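Local structure of CRISPR-associated endonuclease Cas3-HD (Methanocaldococcus jannaschii, 3S4L) at residues 37-40 against 41-45; 183-186 against 187-191. The protein cleaves single-stranded DNA, in a magnesium-dependent reaction, and single-stranded RNA as the HD nuclease of CRISPR interference. One frame throughout, in Å; residues are numbered along the deposited sequence.

Contact 1. Residues 37-40 against 41-45; sequences KTIK and RALEA
R41 N donates to K37 O at 2.9 Å, the shortest of the i to i+4 backbone bonds that hold the short helix 36-43 together. The next two follow in step: A42 N reaches T38 O at 3.0 Å, and L43 N reaches I39 O at 3.0 Å with an almost straight N-H...O angle of 176°. The bond from E44 N to K40 O, at 3.1 Å, is weak and bent (126°); within the turn before, I39 O also takes a weak i to i+3 bond from A42 N.

K40 and E44, one turn apart, run side by side and point the same way. Their ends form a weak salt bridge, K40 NZ to E44 OE2 at 3.5 Å; the lysine is extended as far as CE and turns at its last torsion (chi4 -72°), which brings the amine round to the carboxylate. K37 lies alongside R41 in the same fashion, but here the charges are alike and stay apart. The touching is done by methylenes, K37 CE on R41 CD at 4.0 Å, while K37 NZ sits above one guanidinium face, displaced toward its rim.

On the buried flank, I39 CG2 only grazes L43 CD1 at 4.5 Å. Both side chains also pack on other helices: I39 on V55 and M59 of helix 52-65 and on L211 and P214 of helix 204-215, and L43 on L112 and I115 of helix 110-121. A42 rests on I207 of helix 204-215.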
loop_
_atom_site.group_PDB
_atom_site.type_symbol
_atom_site.label_atom_id
_atom_site.label_comp_id
_atom_site.label_asym_id
_atom_site.label_seq_id
_atom_site.Cartn_x
_atom_site.Cartn_y
_atom_site.Cartn_z
ATOM N N LYS A 37 18.845 1.011 -8.659
ATOM C CA LYS A 37 19.129 0.277 -9.893
ATOM C C LYS A 37 18.371 -1.059 -9.973
ATOM O O LYS A 37 17.778 -1.382 -11.009
ATOM C CB LYS A 37 20.632 0.053 -10.083
ATOM C CG LYS A 37 20.995 -0.642 -11.388
ATOM C CD LYS A 37 22.494 -0.894 -11.432
ATOM C CE LYS A 37 22.899 -1.905 -12.486
ATOM N NZ LYS A 37 23.297 -1.270 -13.764
ATOM N N THR A 38 18.391 -1.822 -8.882
ATOM C CA THR A 38 17.756 -3.139 -8.854
ATOM C C THR A 38 16.267 -3.015 -9.118
ATOM O O THR A 38 15.707 -3.741 -9.931
ATOM C CB THR A 38 17.984 -3.841 -7.508
ATOM O OG1 THR A 38 19.394 -3.956 -7.275
ATOM C CG2 THR A 38 17.373 -5.239 -7.511
ATOM N N ILE A 39 15.627 -2.077 -8.439
ATOM C CA ILE A 39 14.212 -1.839 -8.658
ATOM C C ILE A 39 13.935 -1.360 -10.093
ATOM O O ILE A 39 12.986 -1.815 -10.720
ATOM C CB ILE A 39 13.675 -0.826 -7.653
ATOM C CG1 ILE A 39 13.921 -1.324 -6.225
ATOM C CG2 ILE A 39 12.196 -0.584 -7.889
ATOM C CD1 ILE A 39 13.658 -0.277 -5.164
ATOM N N LYS A 40 14.764 -0.453 -10.618
ATOM C CA LYS A 40 14.560 0.015 -11.992
ATOM C C LYS A 40 14.601 -1.137 -12.990
ATOM O O LYS A 40 13.772 -1.205 -13.908
ATOM C CB LYS A 40 15.581 1.074 -12.397
ATOM C CG LYS A 40 15.585 1.418 -13.883
ATOM C CD LYS A 40 16.603 2.525 -14.173
ATOM C CE LYS A 40 16.500 3.032 -15.613
ATOM N NZ LYS A 40 17.015 2.043 -16.588
ATOM N N ARG A 41 15.558 -2.046 -12.813
ATOM C CA ARG A 41 15.734 -3.134 -13.773
ATOM C C ARG A 41 14.712 -4.269 -13.605
ATOM O O ARG A 41 14.434 -5.001 -14.555
ATOM C CB ARG A 41 17.184 -3.641 -13.790
ATOM C CG ARG A 41 18.077 -2.825 -14.739
ATOM C CD ARG A 41 19.550 -2.998 -14.453
ATOM N NE ARG A 41 20.263 -3.602 -15.578
ATOM C CZ ARG A 41 20.583 -2.965 -16.704
ATOM N NH1 ARG A 41 20.246 -1.691 -16.875
ATOM N NH2 ARG A 41 21.236 -3.608 -17.669
ATOM N N ALA A 42 14.146 -4.386 -12.410
ATOM C CA ALA A 42 13.069 -5.328 -12.143
ATOM C C ALA A 42 11.803 -4.863 -12.848
ATOM O O ALA A 42 11.154 -5.650 -13.530
ATOM C CB ALA A 42 12.824 -5.449 -10.640
ATOM N N LEU A 43 11.456 -3.588 -12.664
ATOM C CA LEU A 43 10.359 -2.961 -13.406
ATOM C C LEU A 43 10.545 -3.119 -14.909
ATOM O O LEU A 43 9.582 -3.238 -15.659
ATOM C CB LEU A 43 10.240 -1.475 -13.071
ATOM C CG LEU A 43 9.667 -1.166 -11.695
ATOM C CD1 LEU A 43 9.628 0.329 -11.462
ATOM C CD2 LEU A 43 8.274 -1.803 -11.541
ATOM N N GLU A 44 11.799 -3.140 -15.330
ATOM C CA GLU A 44 12.149 -3.180 -16.738
ATOM C C GLU A 44 11.954 -4.585 -17.294
ATOM O O GLU A 44 11.931 -4.796 -18.517
ATOM C CB GLU A 44 13.601 -2.722 -16.913
ATOM C CG GLU A 44 13.959 -2.223 -18.300
ATOM C CD GLU A 44 15.214 -1.355 -18.293
ATOM O OE1 GLU A 44 16.324 -1.906 -18.106
ATOM O OE2 GLU A 44 15.085 -0.120 -18.460
ATOM N N ALA A 45 11.819 -5.545 -16.384
ATOM C CA ALA A 45 11.613 -6.932 -16.766
ATOM C C ALA A 45 10.114 -7.232 -16.784
ATOM O O ALA A 45 9.698 -8.362 -17.026
ATOM C CB ALA A 45 12.344 -7.858 -15.814
#

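Contact 2. Residues 183-186 against 187-191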
loop_
_atom_site.group_PDB
_atom_site.type_symbol
_atom_site.label_atom_id
_atom_site.label_comp_id
_atom_site.label_asym_id
_atom_site.label_seq_id
_atom_site.Cartn_x
_atom_site.Cartn_y
_atom_site.Cartn_z
ATOM N N ASP A 183 -16.894 -0.764 -2.969
ATOM C CA ASP A 183 -15.926 -0.389 -3.991
ATOM C C ASP A 183 -14.536 -0.959 -3.709
ATOM O O ASP A 183 -13.847 -1.399 -4.628
ATOM C CB ASP A 183 -15.868 1.131 -4.129
ATOM C CG ASP A 183 -17.198 1.723 -4.564
ATOM O OD1 ASP A 183 -17.563 1.541 -5.749
ATOM O OD2 ASP A 183 -17.875 2.359 -3.724
ATOM N N ILE A 184 -14.131 -0.970 -2.440
ATOM C CA ILE A 184 -12.818 -1.510 -2.067
ATOM C C ILE A 184 -12.808 -3.033 -2.218
ATOM O O ILE A 184 -11.841 -3.617 -2.712
ATOM C CB ILE A 184 -12.385 -1.052 -0.640
ATOM C CG1 ILE A 184 -12.253 0.476 -0.621
ATOM C CG2 ILE A 184 -11.065 -1.709 -0.222
ATOM C CD1 ILE A 184 -11.880 1.090 0.738
ATOM N N ILE A 185 -13.908 -3.662 -1.810
ATOM C CA ILE A 185 -14.109 -5.092 -2.004
ATOM C C ILE A 185 -13.974 -5.470 -3.480
ATOM O O ILE A 185 -13.233 -6.390 -3.836
ATOM C CB ILE A 185 -15.492 -5.522 -1.444
ATOM C CG1 ILE A 185 -15.457 -5.547 0.092
ATOM C CG2 ILE A 185 -15.960 -6.868 -2.036
ATOM C CD1 ILE A 185 -16.844 -5.744 0.737
ATOM N N ARG A 186 -14.684 -4.750 -4.341
ATOM C CA ARG A 186 -14.667 -5.023 -5.776
ATOM C C ARG A 186 -13.253 -4.895 -6.311
ATOM O O ARG A 186 -12.779 -5.758 -7.058
ATOM C CB ARG A 186 -15.582 -4.036 -6.511
ATOM C CG ARG A 186 -16.788 -4.653 -7.160
ATOM C CD ARG A 186 -17.643 -3.607 -7.873
ATOM N NE ARG A 186 -18.162 -2.604 -6.951
ATOM C CZ ARG A 186 -19.260 -2.757 -6.220
ATOM N NH1 ARG A 186 -19.970 -3.878 -6.314
ATOM N NH2 ARG A 186 -19.647 -1.790 -5.398
ATOM N N PHE A 187 -12.578 -3.807 -5.937
ATOM C CA PHE A 187 -11.197 -3.623 -6.367
ATOM C C PHE A 187 -10.295 -4.761 -5.924
ATOM O O PHE A 187 -9.558 -5.326 -6.730
ATOM C CB PHE A 187 -10.593 -2.303 -5.873
ATOM C CG PHE A 187 -9.137 -2.179 -6.200
ATOM C CD1 PHE A 187 -8.730 -1.841 -7.476
ATOM C CD2 PHE A 187 -8.177 -2.454 -5.251
ATOM C CE1 PHE A 187 -7.387 -1.758 -7.788
ATOM C CE2 PHE A 187 -6.846 -2.368 -5.554
ATOM C CZ PHE A 187 -6.448 -2.021 -6.828
ATOM N N VAL A 188 -10.333 -5.088 -4.639
ATOM C CA VAL A 188 -9.456 -6.132 -4.119
ATOM C C VAL A 188 -9.725 -7.520 -4.734
ATOM O O VAL A 188 -8.791 -8.237 -5.092
ATOM C CB VAL A 188 -9.496 -6.211 -2.581
ATOM C CG1 VAL A 188 -8.525 -7.278 -2.108
ATOM C CG2 VAL A 188 -9.163 -4.837 -1.969
ATOM N N ILE A 189 -10.992 -7.894 -4.866
ATOM C CA ILE A 189 -11.321 -9.134 -5.553
ATOM C C ILE A 189 -10.703 -9.130 -6.945
ATOM O O ILE A 189 -10.005 -10.074 -7.332
ATOM C CB ILE A 189 -12.855 -9.325 -5.665
ATOM C CG1 ILE A 189 -13.446 -9.639 -4.294
ATOM C CG2 ILE A 189 -13.200 -10.441 -6.662
ATOM C CD1 ILE A 189 -14.957 -9.643 -4.267
ATOM N N GLU A 190 -10.953 -8.055 -7.692
ATOM C CA GLU A 190 -10.419 -7.910 -9.046
ATOM C C GLU A 190 -8.897 -8.006 -9.045
ATOM O O GLU A 190 -8.296 -8.502 -9.996
ATOM C CB GLU A 190 -10.868 -6.577 -9.657
ATOM C CG GLU A 190 -10.869 -6.549 -11.179
ATOM C CD GLU A 190 -11.212 -5.179 -11.752
ATOM O OE1 GLU A 190 -11.381 -5.075 -12.991
ATOM O OE2 GLU A 190 -11.305 -4.206 -10.967
ATOM N N MET A 191 -8.272 -7.539 -7.971
ATOM C CA MET A 191 -6.821 -7.613 -7.856
ATOM C C MET A 191 -6.343 -9.028 -7.595
ATOM O O MET A 191 -5.455 -9.527 -8.274
ATOM C CB MET A 191 -6.344 -6.713 -6.717
ATOM C CG MET A 191 -6.191 -5.266 -7.123
ATOM S SD MET A 191 -4.503 -4.901 -7.615
ATOM C CE MET A 191 -3.731 -4.869 -5.984
#
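I189 N and I185 O make a nearly straight backbone bond of 2.9 Å, with an N-H...O angle of 174°, and V188 N binds I184 O at the same length. With F187 N on D183 O and E190 N on R186 O, both 3.0 Å, they form the regular i to i+4 pattern of an alpha-helix, here part of helix 181-197 in the mainly helical HD domain. V188 O is hydrogen-bonded to the S192 hydroxyl (OG).

I185 and I189 lie side by side one turn apart, I189 CD1 resting on I185 CG2 at 3.7 Å. I189 CG1 stands beside its own backbone N (chi1 -71°), which also lays the branch close over I185 O. I184 and V188 cross at a slant. V188 CG2, standing beside its own N, presses close to I184 O at 3.0 Å, while the CG2 methyls of I184 and V188 meet at 4.1 Å. These two residues are buried against the core: I184 touches Y97 of helix 91-107 and L149 of helix 142-149, and V188 touches L93, M121 and V145. The side chain of I184 is about 10 Å from that of H91, a ligand of the catalytic metal.

The helix also has a polar flank, where R186 turns back along the chain. Its guanidinium presents an edge, in plane, to D183 OD1, but the ion pair is long, 3.9 Å from R186 NH2.

F187 swings its ring away from the preceding turn and meets the ring of Y100 with the planes inclined at about 45°. Over one face of the F187 ring, toward its rim, lies M191 CG, 3.2 Å above the plane.

From the N terminus, contact 1 comes first, along helix 36-43, and contact 2 follows much later in helix 181-197. Each joins successive turns of one helix, so neither closes a long loop; they stand in series, without nesting or crossing. They do not touch: their centres are 27 Å apart and their nearest atoms about 14 Å. Helix 110-121 connects them indirectly, meeting 41-45 through L112 and I115 and 187-191 through F114, A117 and M121. Contact 1 otherwise faces helices 52-65 and 204-215, away from the metal site, whereas contact 2 faces helices 91-107 and 142-149, closer to it.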